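Local structure of enterobactin synthetase component F-related protein (Vibrio cholerae serotype O1, 4OXI) at residues N238-Y242 / C365-V369; F266-D272 / W306-P310. The protein probably activates glycine with ATP to form glycyl-adenylate, as the adenylation enzyme of a lipopolysaccharide modification pathway linked to antimicrobial peptide resistance. All coordinates share one frame; numbering follows the deposited sequence.

Contact 1 of 2, residues N238-Y242 / C365-V369; sequences NLHCY and CTIAV. With GAP (glycyl-adenosine-5'-phosphate), chain B.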
# COMPACT_ATOMS: atom_id res chain seq x y z
N ASN A 238 10.08 0.57 11.66
CA ASN A 238 8.95 1.33 11.11
C ASN A 238 7.67 0.50 11.19
O ASN A 238 6.65 0.95 11.72
CB ASN A 238 9.15 1.65 9.62
CG ASN A 238 10.29 2.61 9.36
OD1 ASN A 238 11.02 2.44 8.38
ND2 ASN A 238 10.44 3.62 10.20
N LEU A 239 7.74 -0.72 10.67
CA LEU A 239 6.57 -1.59 10.57
C LEU A 239 6.06 -2.02 11.94
O LEU A 239 4.84 -2.11 12.16
CB LEU A 239 6.90 -2.83 9.74
CG LEU A 239 5.91 -4.00 9.75
CD1 LEU A 239 4.54 -3.56 9.24
CD2 LEU A 239 6.45 -5.18 8.92
N HIS A 240 7.00 -2.32 12.84
CA HIS A 240 6.64 -2.79 14.19
C HIS A 240 5.97 -1.69 14.97
O HIS A 240 5.01 -1.93 15.70
CB HIS A 240 7.88 -3.29 14.94
CG HIS A 240 8.34 -4.65 14.52
ND1 HIS A 240 9.66 -5.03 14.54
CD2 HIS A 240 7.64 -5.72 14.07
CE1 HIS A 240 9.76 -6.28 14.11
NE2 HIS A 240 8.55 -6.72 13.83
N CYS A 241 6.45 -0.46 14.81
CA CYS A 241 5.78 0.67 15.44
C CYS A 241 4.32 0.78 14.98
O CYS A 241 3.41 0.86 15.81
CB CYS A 241 6.53 1.98 15.20
SG CYS A 241 5.70 3.41 15.95
N TYR A 242 4.08 0.77 13.66
CA TYR A 242 2.70 0.89 13.16
C TYR A 242 1.79 -0.21 13.67
O TYR A 242 0.73 0.08 14.21
CB TYR A 242 2.63 0.87 11.63
CG TYR A 242 1.19 0.86 11.17
CD1 TYR A 242 0.43 2.03 11.19
CD2 TYR A 242 0.57 -0.31 10.73
CE1 TYR A 242 -0.89 2.04 10.77
CE2 TYR A 242 -0.77 -0.31 10.31
CZ TYR A 242 -1.49 0.87 10.33
OH TYR A 242 -2.81 0.88 9.92
N CYS A 365 5.63 7.23 5.52
CA CYS A 365 5.57 7.16 6.97
C CYS A 365 4.84 5.90 7.45
O CYS A 365 4.16 5.94 8.48
CB CYS A 365 4.91 8.42 7.56
SG CYS A 365 5.44 8.78 9.29
N THR A 366 5.01 4.80 6.72
CA THR A 366 4.51 3.48 7.12
C THR A 366 3.00 3.43 7.33
O THR A 366 2.52 3.42 8.47
CB THR A 366 5.27 2.95 8.36
OG1 THR A 366 6.68 3.07 8.12
CG2 THR A 366 4.95 1.47 8.62
N ILE A 367 2.27 3.39 6.22
CA ILE A 367 0.82 3.10 6.17
C ILE A 367 -0.09 4.25 6.64
O ILE A 367 -0.65 4.98 5.81
CB ILE A 367 0.48 1.80 6.90
CG1 ILE A 367 1.48 0.69 6.50
CG2 ILE A 367 -0.95 1.39 6.60
CD1 ILE A 367 1.27 -0.62 7.28
N ALA A 368 -0.26 4.41 7.95
CA ALA A 368 -1.05 5.52 8.46
C ALA A 368 -0.38 6.09 9.69
O ALA A 368 0.21 5.33 10.47
CB ALA A 368 -2.48 5.07 8.80
N VAL A 369 -0.50 7.40 9.90
CA VAL A 369 0.13 8.02 11.06
C VAL A 369 -0.88 8.71 11.98
O VAL A 369 -0.59 8.98 13.14
CB VAL A 369 1.27 9.00 10.63
CG1 VAL A 369 0.70 10.21 9.92
CG2 VAL A 369 2.11 9.42 11.82
N GAP B . -0.52 4.60 3.16
CA GAP B . -1.93 4.90 2.78
C GAP B . -1.89 5.68 1.48
O GAP B . -2.89 6.04 0.89
PA GAP B . -0.21 6.75 -0.42
O1A GAP B . 1.25 7.09 -0.25
O2A GAP B . -0.68 5.93 -1.61
O3A GAP B . -0.57 6.00 0.95
C5' GAP B . -0.62 9.14 0.58
O5' GAP B . -1.01 8.15 -0.37
C4' GAP B . -1.48 10.37 0.38
O4' GAP B . -2.86 9.99 0.35
C3' GAP B . -1.41 11.35 1.53
O3' GAP B . -0.28 12.21 1.41
C2' GAP B . -2.73 12.08 1.41
O2' GAP B . -2.69 13.01 0.34
C1' GAP B . -3.68 11.02 0.90
N9 GAP B . -4.45 10.46 2.03
C8 GAP B . -4.16 9.33 2.69
N7 GAP B . -5.08 9.09 3.66
C5 GAP B . -5.97 10.10 3.63
C6 GAP B . -7.18 10.46 4.40
N6 GAP B . -7.64 9.67 5.40
N1 GAP B . -7.82 11.61 4.05
C2 GAP B . -7.38 12.40 3.04
N3 GAP B . -6.28 12.12 2.31
C4 GAP B . -5.56 11.00 2.55
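At the amino-acid end of the glycyl-adenylate pocket, Tyr242 of helix 236-249 backs up Thr366, Ile367 and Ala368, in the loop just after the NxYGPTE core motif of adenylation domains. Ile367 lies across the tyrosine ring at about a right angle, its CB 4.0 Å from the ring centroid and almost straight above it, a CH-pi contact. Its two branches spread over the same ring. With CG1 anti to the carbonyl carbon (chi1 -45°), CD1 reaches Tyr242 CD2 at 3.5 Å, while CG2 settles near Tyr242 CZ and OH. Ala368 takes the rim: its O approaches Tyr242 CD1 to 3.4 Å, near the ring plane, and also receives a hydrogen bond from Gln423 NE2. The phenol OH is hydrogen-bonded to His271 ND1, so the ring is fixed at its far end as well.

One turn earlier on the helix, Asn238 is crossed at about a right angle by Thr366. Thr366 OG1 sits 3.2 Å from Asn238 CB but is hydrogen-bonded to Gln423 O, and the methyl CG2 of Thr366 lies 3.6 Å from Asn238 O. The Asn238 amide turns elsewhere, to Lys422 O and Ser235 N.

Thr366 and Ile367 both have positive phi, and in this bend the Ile367 side chain packs on Tyr242 while its carbonyl turns to the ligand. Ile367 O accepts a hydrogen bond from the glycyl amine, GAP N, at 2.7 Å. With Asp267 as the second acceptor, a backbone carbonyl and a carboxylate grip the amine together, a setting that would probably favour its charged form.

Contact 2 of 2, residues F266-D272 / W306-P310; sequences FDLSVHD and WLSVP. With GAP (glycyl-adenosine-5'-phosphate), chain B.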
# COMPACT_ATOMS: atom_id res chain seq x y z
N PHE A 266 0.41 -1.89 -2.62
CA PHE A 266 -0.13 -0.74 -1.86
C PHE A 266 0.04 -1.10 -0.38
O PHE A 266 -0.28 -2.23 0.02
CB PHE A 266 -1.63 -0.58 -2.18
CG PHE A 266 -2.25 0.71 -1.69
CD1 PHE A 266 -1.46 1.78 -1.27
CD2 PHE A 266 -3.63 0.86 -1.65
CE1 PHE A 266 -2.03 2.98 -0.82
CE2 PHE A 266 -4.22 2.05 -1.20
CZ PHE A 266 -3.42 3.11 -0.78
N ASP A 267 0.56 -0.17 0.43
CA ASP A 267 0.89 -0.55 1.80
C ASP A 267 -0.30 -0.87 2.72
O ASP A 267 -0.11 -1.42 3.80
CB ASP A 267 1.90 0.41 2.46
CG ASP A 267 1.32 1.79 2.76
OD1 ASP A 267 0.12 2.02 2.51
OD2 ASP A 267 2.09 2.64 3.28
N LEU A 268 -1.53 -0.56 2.29
CA LEU A 268 -2.71 -1.03 3.01
C LEU A 268 -2.73 -2.54 3.14
O LEU A 268 -3.28 -3.08 4.11
CB LEU A 268 -4.00 -0.56 2.34
CG LEU A 268 -4.25 0.95 2.28
CD1 LEU A 268 -5.71 1.22 1.92
CD2 LEU A 268 -3.89 1.63 3.59
N SER A 269 -2.12 -3.24 2.19
CA SER A 269 -2.12 -4.70 2.24
C SER A 269 -1.20 -5.16 3.36
O SER A 269 -1.43 -6.20 3.97
CB SER A 269 -1.67 -5.31 0.92
OG SER A 269 -0.32 -4.97 0.66
N VAL A 270 -0.16 -4.39 3.63
CA VAL A 270 0.74 -4.69 4.74
C VAL A 270 0.00 -4.63 6.06
O VAL A 270 0.18 -5.48 6.93
CB VAL A 270 1.90 -3.70 4.78
CG1 VAL A 270 2.78 -3.97 6.00
CG2 VAL A 270 2.70 -3.79 3.48
N HIS A 271 -0.84 -3.62 6.21
CA HIS A 271 -1.71 -3.55 7.38
C HIS A 271 -2.57 -4.82 7.49
O HIS A 271 -2.54 -5.50 8.53
CB HIS A 271 -2.55 -2.28 7.30
CG HIS A 271 -3.74 -2.27 8.21
ND1 HIS A 271 -3.86 -1.38 9.26
CD2 HIS A 271 -4.88 -3.00 8.20
CE1 HIS A 271 -5.01 -1.58 9.86
NE2 HIS A 271 -5.66 -2.54 9.24
N ASP A 272 -3.32 -5.15 6.44
CA ASP A 272 -4.21 -6.32 6.45
C ASP A 272 -3.48 -7.56 6.94
O ASP A 272 -3.94 -8.26 7.85
CB ASP A 272 -4.76 -6.63 5.03
CG ASP A 272 -5.50 -5.44 4.39
OD1 ASP A 272 -6.08 -4.61 5.12
OD2 ASP A 272 -5.51 -5.35 3.12
N TRP A 306 -12.37 -4.64 8.07
CA TRP A 306 -12.18 -4.17 6.69
C TRP A 306 -11.29 -2.93 6.61
O TRP A 306 -11.41 -2.02 7.43
CB TRP A 306 -13.54 -3.85 6.07
CG TRP A 306 -13.45 -3.38 4.64
CD1 TRP A 306 -13.37 -2.09 4.20
CD2 TRP A 306 -13.42 -4.20 3.46
NE1 TRP A 306 -13.30 -2.05 2.82
CE2 TRP A 306 -13.32 -3.34 2.34
CE3 TRP A 306 -13.45 -5.59 3.24
CZ2 TRP A 306 -13.27 -3.82 1.02
CZ3 TRP A 306 -13.41 -6.06 1.93
CH2 TRP A 306 -13.32 -5.18 0.84
N LEU A 307 -10.40 -2.90 5.61
CA LEU A 307 -9.61 -1.71 5.30
C LEU A 307 -9.51 -1.54 3.79
O LEU A 307 -9.13 -2.48 3.07
CB LEU A 307 -8.20 -1.80 5.89
CG LEU A 307 -7.21 -0.74 5.39
CD1 LEU A 307 -7.61 0.67 5.81
CD2 LEU A 307 -5.81 -1.02 5.89
N SER A 308 -9.85 -0.35 3.30
CA SER A 308 -9.67 -0.03 1.89
C SER A 308 -9.73 1.48 1.69
O SER A 308 -9.98 2.22 2.64
CB SER A 308 -10.77 -0.68 1.06
OG SER A 308 -12.02 -0.05 1.34
N VAL A 309 -9.50 1.94 0.47
CA VAL A 309 -9.77 3.33 0.11
C VAL A 309 -11.28 3.53 0.21
O VAL A 309 -12.04 2.56 0.12
CB VAL A 309 -9.28 3.67 -1.33
CG1 VAL A 309 -7.76 3.69 -1.38
CG2 VAL A 309 -9.84 2.66 -2.35
N PRO A 310 -11.73 4.77 0.43
CA PRO A 310 -13.16 5.01 0.62
C PRO A 310 -13.98 4.96 -0.68
O PRO A 310 -15.21 5.04 -0.62
CB PRO A 310 -13.20 6.42 1.23
CG PRO A 310 -11.92 7.06 0.79
CD PRO A 310 -10.92 5.95 0.79
N GAP B . -0.52 4.60 3.16
CA GAP B . -1.93 4.90 2.78
C GAP B . -1.89 5.68 1.48
O GAP B . -2.89 6.04 0.89
PA GAP B . -0.21 6.75 -0.42
O1A GAP B . 1.25 7.09 -0.25
O2A GAP B . -0.68 5.93 -1.61
O3A GAP B . -0.57 6.00 0.95
C5' GAP B . -0.62 9.14 0.58
O5' GAP B . -1.01 8.15 -0.37
C4' GAP B . -1.48 10.37 0.38
O4' GAP B . -2.86 9.99 0.35
C3' GAP B . -1.41 11.35 1.53
O3' GAP B . -0.28 12.21 1.41
C2' GAP B . -2.73 12.08 1.41
O2' GAP B . -2.69 13.01 0.34
C1' GAP B . -3.68 11.02 0.90
N9 GAP B . -4.45 10.46 2.03
C8 GAP B . -4.16 9.33 2.69
N7 GAP B . -5.08 9.09 3.66
C5 GAP B . -5.97 10.10 3.63
C6 GAP B . -7.18 10.46 4.40
N6 GAP B . -7.64 9.67 5.40
N1 GAP B . -7.82 11.61 4.05
C2 GAP B . -7.38 12.40 3.04
N3 GAP B . -6.28 12.12 2.31
C4 GAP B . -5.56 11.00 2.55
O HOH W 1 -6.72 -3.46 2.06
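Phe266 and Val309 meet beside the ligand, Val309 CG1 lying at the edge of the phenyl ring, 3.9 Å from Phe266 CE2. The same ring turns its edge to the ligand carbonyl: GAP O lies in its plane, 3.4 Å from Phe266 CZ. Leu268 CG covers one face of the ring, towards the rim, and from there the isobutyl group forks. Leu268 CD2 comes within 3.9 Å of GAP CA, so it walls the glycine alpha-carbon, and Leu268 CD1 touches the backbone of Ser308 at its C atom, 4.0 Å away. Next to Phe266, Asp267 OD1 accepts a hydrogen bond from GAP N at 2.7 Å.

Behind this first shell, the turn into the helix is tied by Phe266 O, which takes two donors, Ser269 N and Ser269 OG, the hydroxyl bond being 2.8 Å from OG to O and nearly in line with the carbonyl. Leu307 CD2 packs against Leu268 CD2 and lies over a face of the His271 imidazole, though that approach is modelled too close for its distance to be trusted. Asp272 OD1 rests against Leu307 CB at 3.6 Å; its OD2 holds Gln260 NE2, and a water lies between OD2 and Leu307 O.

Helix segment 268-272 runs almost antiparallel (169°) to strand segment 306-308. Strand 305-308 is an outer strand of its sheet and pairs with strand 332-336, from which Phe334 packs on Leu307 and Cys336 on Leu268.

Overall arrangement
The chain passes through 238-242, 266-272, 306-310 and 365-369 in that order, so contact 2 falls wholly between the two halves of contact 1. Their centres lie 13 Å apart, and helix 268-279 bridges them, carrying Val270 and His271 against contact 1, where Leu239 packs on Val270. One sheet serves both as well, with strand 305-308 at one edge and the loop 365-369 joining its strands 356-360 and 370-373. Both contacts reach the bound glycyl-adenylate, contact 1 by a loop carbonyl and contact 2 by the entry to a helix, so pieces distant in sequence together line the glycyl end of the pocket.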